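Local structure of 3',5'-cyclic-nucleotide phosphodiesterase 1 (Saccharomyces cerevisiae, 4OJV) at residues P288-G293 / K328-K333; G120-Y125 / K198-P203; E63-F68 / E363-F368. The protein belongs to the class-II phosphodiesterase family of the metallo-hydrolase clan and holds a pair of zinc ions in a two-sheet fold. All blocks are in the same frame, centred on the assembly; numbering follows the deposited sequence.

Contact 1: P288-G293 / K328-K333; sequences PEQLYG and KSTPAK. With SO4 (sulfate ion), chain B.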
# COMPACT_ATOMS: atom_id res chain seq x y z
N PRO A 288 8.97 19.95 13.09
CA PRO A 288 7.59 20.44 12.93
C PRO A 288 6.87 19.84 11.72
O PRO A 288 5.68 19.52 11.81
CB PRO A 288 7.76 21.95 12.76
CG PRO A 288 9.07 22.26 13.38
CD PRO A 288 9.93 21.07 13.07
N GLU A 289 7.59 19.68 10.61
CA GLU A 289 7.04 19.16 9.35
C GLU A 289 6.43 17.77 9.49
O GLU A 289 5.45 17.45 8.81
CB GLU A 289 8.11 19.14 8.25
CG GLU A 289 8.51 20.51 7.71
CD GLU A 289 9.36 21.32 8.68
OE1 GLU A 289 10.03 20.72 9.54
OE2 GLU A 289 9.35 22.57 8.58
N GLN A 290 7.01 16.94 10.36
CA GLN A 290 6.52 15.58 10.58
C GLN A 290 5.42 15.52 11.64
O GLN A 290 4.61 14.58 11.65
CB GLN A 290 7.69 14.66 10.96
CG GLN A 290 7.50 13.22 10.53
CD GLN A 290 8.70 12.34 10.83
OE1 GLN A 290 9.56 12.69 11.64
NE2 GLN A 290 8.76 11.17 10.19
N LEU A 291 5.38 16.52 12.51
CA LEU A 291 4.44 16.54 13.63
C LEU A 291 3.07 17.16 13.31
O LEU A 291 2.09 16.85 13.98
CB LEU A 291 5.08 17.21 14.85
CG LEU A 291 4.30 17.28 16.17
CD1 LEU A 291 3.94 15.89 16.68
CD2 LEU A 291 5.10 18.05 17.21
N TYR A 292 3.01 18.03 12.30
CA TYR A 292 1.74 18.68 11.93
C TYR A 292 0.60 17.68 11.80
O TYR A 292 0.70 16.70 11.05
CB TYR A 292 1.88 19.48 10.62
CG TYR A 292 2.78 20.70 10.69
CD1 TYR A 292 3.76 20.91 9.72
CD2 TYR A 292 2.66 21.64 11.72
CE1 TYR A 292 4.59 22.01 9.77
CE2 TYR A 292 3.49 22.75 11.78
CZ TYR A 292 4.45 22.93 10.80
OH TYR A 292 5.28 24.03 10.85
N GLY A 293 -0.48 17.94 12.53
CA GLY A 293 -1.68 17.10 12.52
C GLY A 293 -1.62 15.86 13.40
O GLY A 293 -2.55 15.06 13.40
N LYS A 328 5.69 6.98 13.06
CA LYS A 328 6.34 7.22 11.77
C LYS A 328 7.79 6.75 11.77
O LYS A 328 8.46 6.77 12.81
CB LYS A 328 6.27 8.71 11.44
CG LYS A 328 4.86 9.16 11.09
CD LYS A 328 4.79 10.64 10.73
CE LYS A 328 3.39 11.08 10.31
NZ LYS A 328 2.88 10.46 9.05
N SER A 329 8.28 6.35 10.61
CA SER A 329 9.73 6.17 10.45
C SER A 329 10.41 7.53 10.51
O SER A 329 9.80 8.58 10.25
CB SER A 329 10.09 5.52 9.11
OG SER A 329 9.52 4.25 8.97
N THR A 330 11.69 7.50 10.83
CA THR A 330 12.50 8.69 10.86
C THR A 330 13.92 8.21 10.62
O THR A 330 14.24 7.07 10.96
CB THR A 330 12.34 9.45 12.20
OG1 THR A 330 13.16 10.62 12.18
CG2 THR A 330 12.72 8.59 13.39
N PRO A 331 14.76 9.04 9.98
CA PRO A 331 16.15 8.60 9.75
C PRO A 331 17.03 8.80 11.00
O PRO A 331 18.02 9.52 10.96
CB PRO A 331 16.60 9.48 8.58
CG PRO A 331 15.77 10.71 8.69
CD PRO A 331 14.44 10.28 9.26
N ALA A 332 16.62 8.15 12.09
CA ALA A 332 17.27 8.26 13.39
C ALA A 332 18.06 7.00 13.71
O ALA A 332 17.88 5.97 13.08
CB ALA A 332 16.23 8.51 14.48
N LYS A 333 18.94 7.10 14.70
CA LYS A 333 19.76 5.95 15.09
C LYS A 333 18.93 4.87 15.78
O LYS A 333 19.18 3.69 15.59
CB LYS A 333 20.92 6.38 15.98
CG LYS A 333 21.97 7.23 15.27
CD LYS A 333 23.13 7.58 16.19
CE LYS A 333 24.21 8.35 15.45
NZ LYS A 333 25.38 8.65 16.31
S SO4 B . -0.54 11.29 8.01
O1 SO4 B . -0.55 10.97 6.55
O2 SO4 B . 0.71 12.05 8.33
O3 SO4 B . -1.75 12.09 8.38
O4 SO4 B . -0.51 9.99 8.73
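Gln290 and Ser329 share the one hydrogen bond that joins the two segments: Gln290 NE2 donates a hydrogen bond to the backbone Ser329 O at 2.8 Å. Ser329 O lies close to the amide plane of Gln290, and NE2 sits nearly along the C=O axis of Ser329, although the bond is bent at the hydrogen (136°). The glutamine gets there by swinging CG away from its own backbone N (chi1 -150°) and keeping the chain extended beyond it, so that the amide reaches from helix 288-291 across to the loop. Ser329 O has a second, weak donor in Tyr115 OH of the second subunit.

Van der Waals contact runs beside this bond. The Gln290 and Lys328 side chains lie alongside each other and run opposite ways, with Gln290 CG 3.7 Å from Lys328 CD as the carbon-carbon part and Gln290 NE2 resting on Lys328 CB at 3.7 Å.

Both segments flank the dinuclear zinc site of this metallo-hydrolase fold. The loop 328-333 follows strand 321-325 and the zinc ligand His326, and the Lys328 side chain comes within about 6 Å of a zinc ion. On the opposing segment, the carbonyl of Gly293, just past the helix, bonds to ND1 of the zinc ligand His213 and probably helps to orient that ring.

The sulfate is met by the end of the lysine. The chain is straight as far as CE and bends at its last torsion (chi4 -65°), where Lys328 NZ donates a hydrogen bond to sulfate O2 at 2.8 Å and a weak one to sulfate O4 at 3.4 Å. Gly13 O takes another hydrogen bond from NZ, and His294 NE2 shares the sulfate, an ion probably picked up from the crystallisation liquor.

Contact 2: G120-Y125 / K198-P203; sequences GITDYY and KCTIFP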
# COMPACT_ATOMS: atom_id res chain seq x y z
N GLY A 120 -14.90 -12.45 5.33
CA GLY A 120 -15.55 -12.18 6.60
C GLY A 120 -15.49 -10.74 7.07
O GLY A 120 -16.25 -10.36 7.97
N ILE A 121 -14.60 -9.92 6.50
CA ILE A 121 -14.62 -8.51 6.87
C ILE A 121 -15.90 -7.83 6.31
O ILE A 121 -16.00 -7.57 5.11
CB ILE A 121 -13.33 -7.81 6.42
CG1 ILE A 121 -12.13 -8.31 7.22
CG2 ILE A 121 -13.43 -6.31 6.65
CD1 ILE A 121 -11.56 -9.63 6.81
N THR A 122 -16.90 -7.65 7.18
CA THR A 122 -18.24 -7.18 6.80
C THR A 122 -18.32 -5.65 6.71
O THR A 122 -19.05 -5.09 5.87
CB THR A 122 -19.33 -7.65 7.81
OG1 THR A 122 -19.05 -7.17 9.14
CG2 THR A 122 -19.47 -9.17 7.82
N ASP A 123 -17.57 -4.99 7.58
CA ASP A 123 -17.77 -3.58 7.86
C ASP A 123 -16.42 -2.95 8.16
O ASP A 123 -15.64 -3.48 8.94
CB ASP A 123 -18.67 -3.38 9.11
CG ASP A 123 -20.10 -3.88 8.93
OD1 ASP A 123 -20.91 -3.23 8.25
OD2 ASP A 123 -20.43 -4.89 9.56
N TYR A 124 -16.17 -1.80 7.54
CA TYR A 124 -15.03 -0.95 7.87
C TYR A 124 -15.55 0.32 8.54
O TYR A 124 -16.55 0.89 8.08
CB TYR A 124 -14.30 -0.51 6.61
CG TYR A 124 -13.57 -1.57 5.83
CD1 TYR A 124 -14.25 -2.42 4.97
CD2 TYR A 124 -12.18 -1.67 5.90
CE1 TYR A 124 -13.57 -3.37 4.22
CE2 TYR A 124 -11.49 -2.62 5.15
CZ TYR A 124 -12.20 -3.46 4.31
OH TYR A 124 -11.53 -4.38 3.54
N TYR A 125 -14.86 0.76 9.59
CA TYR A 125 -15.12 2.05 10.21
C TYR A 125 -13.89 2.90 9.95
O TYR A 125 -12.83 2.67 10.53
CB TYR A 125 -15.40 1.87 11.71
CG TYR A 125 -16.70 1.13 11.92
CD1 TYR A 125 -16.73 -0.26 11.98
CD2 TYR A 125 -17.91 1.82 12.01
CE1 TYR A 125 -17.93 -0.94 12.14
CE2 TYR A 125 -19.11 1.15 12.16
CZ TYR A 125 -19.11 -0.23 12.22
OH TYR A 125 -20.30 -0.91 12.38
N LYS A 198 -25.53 0.94 16.09
CA LYS A 198 -25.36 -0.49 16.33
C LYS A 198 -24.45 -1.12 15.29
O LYS A 198 -24.53 -0.79 14.10
CB LYS A 198 -26.71 -1.22 16.37
CG LYS A 198 -27.74 -0.61 17.31
CD LYS A 198 -27.32 -0.70 18.77
CE LYS A 198 -28.26 0.09 19.67
NZ LYS A 198 -27.76 0.16 21.07
N CYS A 199 -23.58 -2.02 15.74
CA CYS A 199 -22.83 -2.86 14.82
C CYS A 199 -23.78 -3.88 14.21
O CYS A 199 -24.80 -4.24 14.81
CB CYS A 199 -21.67 -3.56 15.53
SG CYS A 199 -20.32 -2.48 16.06
N THR A 200 -23.44 -4.36 13.02
CA THR A 200 -24.35 -5.18 12.21
C THR A 200 -24.43 -6.64 12.66
O THR A 200 -25.50 -7.25 12.58
CB THR A 200 -23.97 -5.12 10.71
OG1 THR A 200 -22.72 -5.80 10.50
CG2 THR A 200 -23.85 -3.68 10.23
N ILE A 201 -23.32 -7.20 13.11
CA ILE A 201 -23.32 -8.62 13.51
C ILE A 201 -23.04 -8.79 15.00
O ILE A 201 -23.77 -9.51 15.70
CB ILE A 201 -22.33 -9.48 12.67
CG1 ILE A 201 -22.64 -9.37 11.17
CG2 ILE A 201 -22.31 -10.94 13.14
CD1 ILE A 201 -23.92 -10.04 10.71
N PHE A 202 -22.01 -8.11 15.50
CA PHE A 202 -21.66 -8.27 16.90
C PHE A 202 -22.63 -7.47 17.75
O PHE A 202 -23.12 -6.43 17.32
CB PHE A 202 -20.22 -7.82 17.19
CG PHE A 202 -19.18 -8.42 16.28
CD1 PHE A 202 -19.27 -9.74 15.84
CD2 PHE A 202 -18.07 -7.67 15.90
CE1 PHE A 202 -18.29 -10.28 15.01
CE2 PHE A 202 -17.09 -8.20 15.08
CZ PHE A 202 -17.20 -9.51 14.63
N PRO A 203 -22.89 -7.94 18.99
CA PRO A 203 -23.81 -7.24 19.90
C PRO A 203 -23.12 -6.06 20.57
O PRO A 203 -22.99 -5.99 21.80
CB PRO A 203 -24.20 -8.33 20.90
CG PRO A 203 -23.02 -9.24 20.93
CD PRO A 203 -22.46 -9.24 19.53
O HOH W 1 -20.67 -3.78 12.24
O HOH W 2 -22.45 0.36 12.00
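Asp123 OD2 is gripped by two hydroxyls, one from each segment. Thr200 OG1 donates across the contact at 2.6 Å, meeting Asp123 OD2 on its syn side and 16° out of the carboxylate plane. Thr122 OG1, next door on the strand, donates to the same Asp123 OD2 at 2.7 Å but from above that plane, 45° out of it. The two donors thus use different directions round one oxygen, and together with a weak bond from water 1 they should make negative charge on the aspartate easier to bear. The approach of Thr200 follows from its first torsion (chi1 68°), which sets OG1 between its backbone N and carbonyl carbon; its methyl then rests against the carboxylate, Thr200 CG2 lying 3.6 Å from Asp123 OD1.

Water carries the rest of the polar contact. Water 1 accepts from the backbone Thr200 N at 2.9 Å and also bonds to Tyr125 OH at 2.9 Å, linking tyrosine, loop and carboxylate. Water 2 bonds to Tyr125 OH as well and donates to Lys198 O at 3.2 Å. Both waters lie at the edge of the Tyr125 ring, in its plane, as expected for partners of a phenol oxygen. Beside them Tyr125 OH passes Cys199 SG at 4.0 Å, in plain packing.

Neighbouring groups fix the two strand residues further: Trp156 donates from NE1 to Asp123 OD1 and stacks on Tyr125, while Phe230 meets Tyr125 edge-to-face. Strand 121-125 runs between the parallel strands 35-38 and 153-157 of the eight-stranded sheet, whereas loop 198-203 joins strands 197-198 and 204-215 of the seven-stranded one, so the contact bridges the two sheets of the metallo-hydrolase sandwich.

Contact 3: E63-F68 / E363-F368; sequences ELVPSF and EGHTLF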
# COMPACT_ATOMS: atom_id res chain seq x y z
N GLU A 63 10.62 -14.33 20.46
CA GLU A 63 10.11 -13.66 19.27
C GLU A 63 10.83 -12.34 18.95
O GLU A 63 11.01 -11.50 19.83
CB GLU A 63 8.62 -13.43 19.42
CG GLU A 63 7.95 -13.04 18.13
CD GLU A 63 6.52 -12.61 18.33
OE1 GLU A 63 5.88 -13.02 19.32
OE2 GLU A 63 6.05 -11.85 17.48
N LEU A 64 11.23 -12.18 17.69
CA LEU A 64 11.81 -10.93 17.20
C LEU A 64 10.86 -10.30 16.20
O LEU A 64 10.23 -11.01 15.41
CB LEU A 64 13.15 -11.17 16.51
CG LEU A 64 14.28 -11.81 17.32
CD1 LEU A 64 15.47 -12.13 16.42
CD2 LEU A 64 14.71 -10.90 18.46
N VAL A 65 10.76 -8.98 16.24
CA VAL A 65 9.89 -8.25 15.31
C VAL A 65 10.72 -7.30 14.43
O VAL A 65 11.80 -6.86 14.83
CB VAL A 65 8.77 -7.46 16.03
CG1 VAL A 65 7.88 -8.39 16.86
CG2 VAL A 65 9.33 -6.36 16.92
N PRO A 66 10.22 -6.96 13.23
CA PRO A 66 10.99 -6.03 12.40
C PRO A 66 11.21 -4.67 13.06
O PRO A 66 10.33 -4.20 13.79
CB PRO A 66 10.12 -5.88 11.15
CG PRO A 66 9.32 -7.14 11.10
CD PRO A 66 9.03 -7.47 12.53
N SER A 67 12.38 -4.07 12.81
CA SER A 67 12.71 -2.76 13.35
C SER A 67 13.42 -1.90 12.30
O SER A 67 12.88 -0.88 11.86
CB SER A 67 13.58 -2.91 14.61
OG SER A 67 14.02 -1.65 15.07
N PHE A 68 14.64 -2.30 11.93
CA PHE A 68 15.47 -1.66 10.88
C PHE A 68 16.29 -0.46 11.36
O PHE A 68 16.77 0.33 10.55
CB PHE A 68 14.65 -1.36 9.61
CG PHE A 68 13.93 -2.56 9.06
CD1 PHE A 68 14.64 -3.68 8.61
CD2 PHE A 68 12.54 -2.60 9.03
CE1 PHE A 68 13.97 -4.80 8.13
CE2 PHE A 68 11.87 -3.70 8.53
CZ PHE A 68 12.58 -4.80 8.08
N GLU A 363 2.29 -4.94 14.34
CA GLU A 363 1.67 -5.65 13.25
C GLU A 363 1.88 -7.15 13.39
O GLU A 363 2.91 -7.60 13.91
CB GLU A 363 2.27 -5.21 11.93
CG GLU A 363 2.01 -3.76 11.59
CD GLU A 363 3.00 -2.76 12.14
OE1 GLU A 363 3.89 -3.05 13.03
OE2 GLU A 363 2.85 -1.62 11.64
N GLY A 364 0.90 -7.92 12.93
CA GLY A 364 1.04 -9.37 12.93
C GLY A 364 0.78 -10.00 14.28
O GLY A 364 1.14 -11.15 14.50
N HIS A 365 0.14 -9.25 15.18
CA HIS A 365 -0.19 -9.73 16.52
C HIS A 365 -1.62 -9.46 16.86
O HIS A 365 -2.24 -8.55 16.29
CB HIS A 365 0.74 -9.08 17.56
CG HIS A 365 2.17 -9.46 17.39
ND1 HIS A 365 2.96 -8.92 16.43
CD2 HIS A 365 2.94 -10.42 18.04
CE1 HIS A 365 4.18 -9.48 16.50
NE2 HIS A 365 4.16 -10.41 17.47
N THR A 366 -2.16 -10.24 17.79
CA THR A 366 -3.50 -10.06 18.31
C THR A 366 -3.43 -9.69 19.79
O THR A 366 -2.67 -10.28 20.56
CB THR A 366 -4.33 -11.35 18.12
OG1 THR A 366 -4.35 -11.68 16.73
CG2 THR A 366 -5.76 -11.17 18.62
N LEU A 367 -4.21 -8.68 20.16
CA LEU A 367 -4.35 -8.26 21.56
C LEU A 367 -5.67 -8.79 22.10
O LEU A 367 -6.67 -8.83 21.37
CB LEU A 367 -4.38 -6.74 21.68
CG LEU A 367 -3.28 -5.96 20.98
CD1 LEU A 367 -3.45 -4.47 21.22
CD2 LEU A 367 -1.93 -6.42 21.48
N PHE A 368 -5.67 -9.16 23.37
CA PHE A 368 -6.85 -9.72 24.03
C PHE A 368 -7.13 -8.80 25.20
O PHE A 368 -6.36 -8.77 26.16
CB PHE A 368 -6.56 -11.16 24.49
CG PHE A 368 -6.20 -12.09 23.36
CD1 PHE A 368 -4.92 -12.13 22.84
CD2 PHE A 368 -7.17 -12.92 22.79
CE1 PHE A 368 -4.60 -12.97 21.78
CE2 PHE A 368 -6.85 -13.77 21.74
CZ PHE A 368 -5.57 -13.80 21.24
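Glu63 meets the edge of the His365 ring through a hydrogen bond from His365 NE2 to Glu63 OE2. Its modelled length, 2.4 Å, is very short and its exact value is best treated as doubtful, but the direction is sound: the carboxylate plane is only 9° from that of the imidazole, and the N-H...O angle, 155°, is fairly straight. The glutamate reaches in fully extended, with CG turned away from its backbone N (chi1 -166°).

A second hydrogen bond serves the far side of the ring. His365 ND1 donates to Glu363 O at 2.8 Å from well above the carbonyl plane. Bonded at both nitrogens, the ring is held against flipping, and a positively charged imidazole would be consistent with the two acceptors.

Apolar contact is small. Val65 CG1 lies 3.9 Å from His365 CE1 and approaches the ring obliquely.

This His-carboxylate pair, its histidine buried, joins the two-stranded ribbon of 64-66 and 73-75 to strand 365-368, which sits between strands 86-88 and 4-8 in the eight-stranded sheet of the metallo-hydrolase fold.

Contacts 2 and 3 are buried and both reach the eight-stranded sheet, through strand 121-125 in one and strand 365-368 in the other. Contact 1 is partly buried, lies between loop and short helix near the zinc ions, and sits across the chain's centre from contact 2, with centres 34 Å apart. Chemistry follows place: an amide reaching a backbone carbonyl and a lysine on an anion near the metal site, hydroxyls and waters round a carboxylate between the two sheets, and a histidine-carboxylate pair where a small ribbon meets the sheet. The nearest atoms of contacts 1 and 3 are about 6 Å apart, and both contacts touch the second subunit.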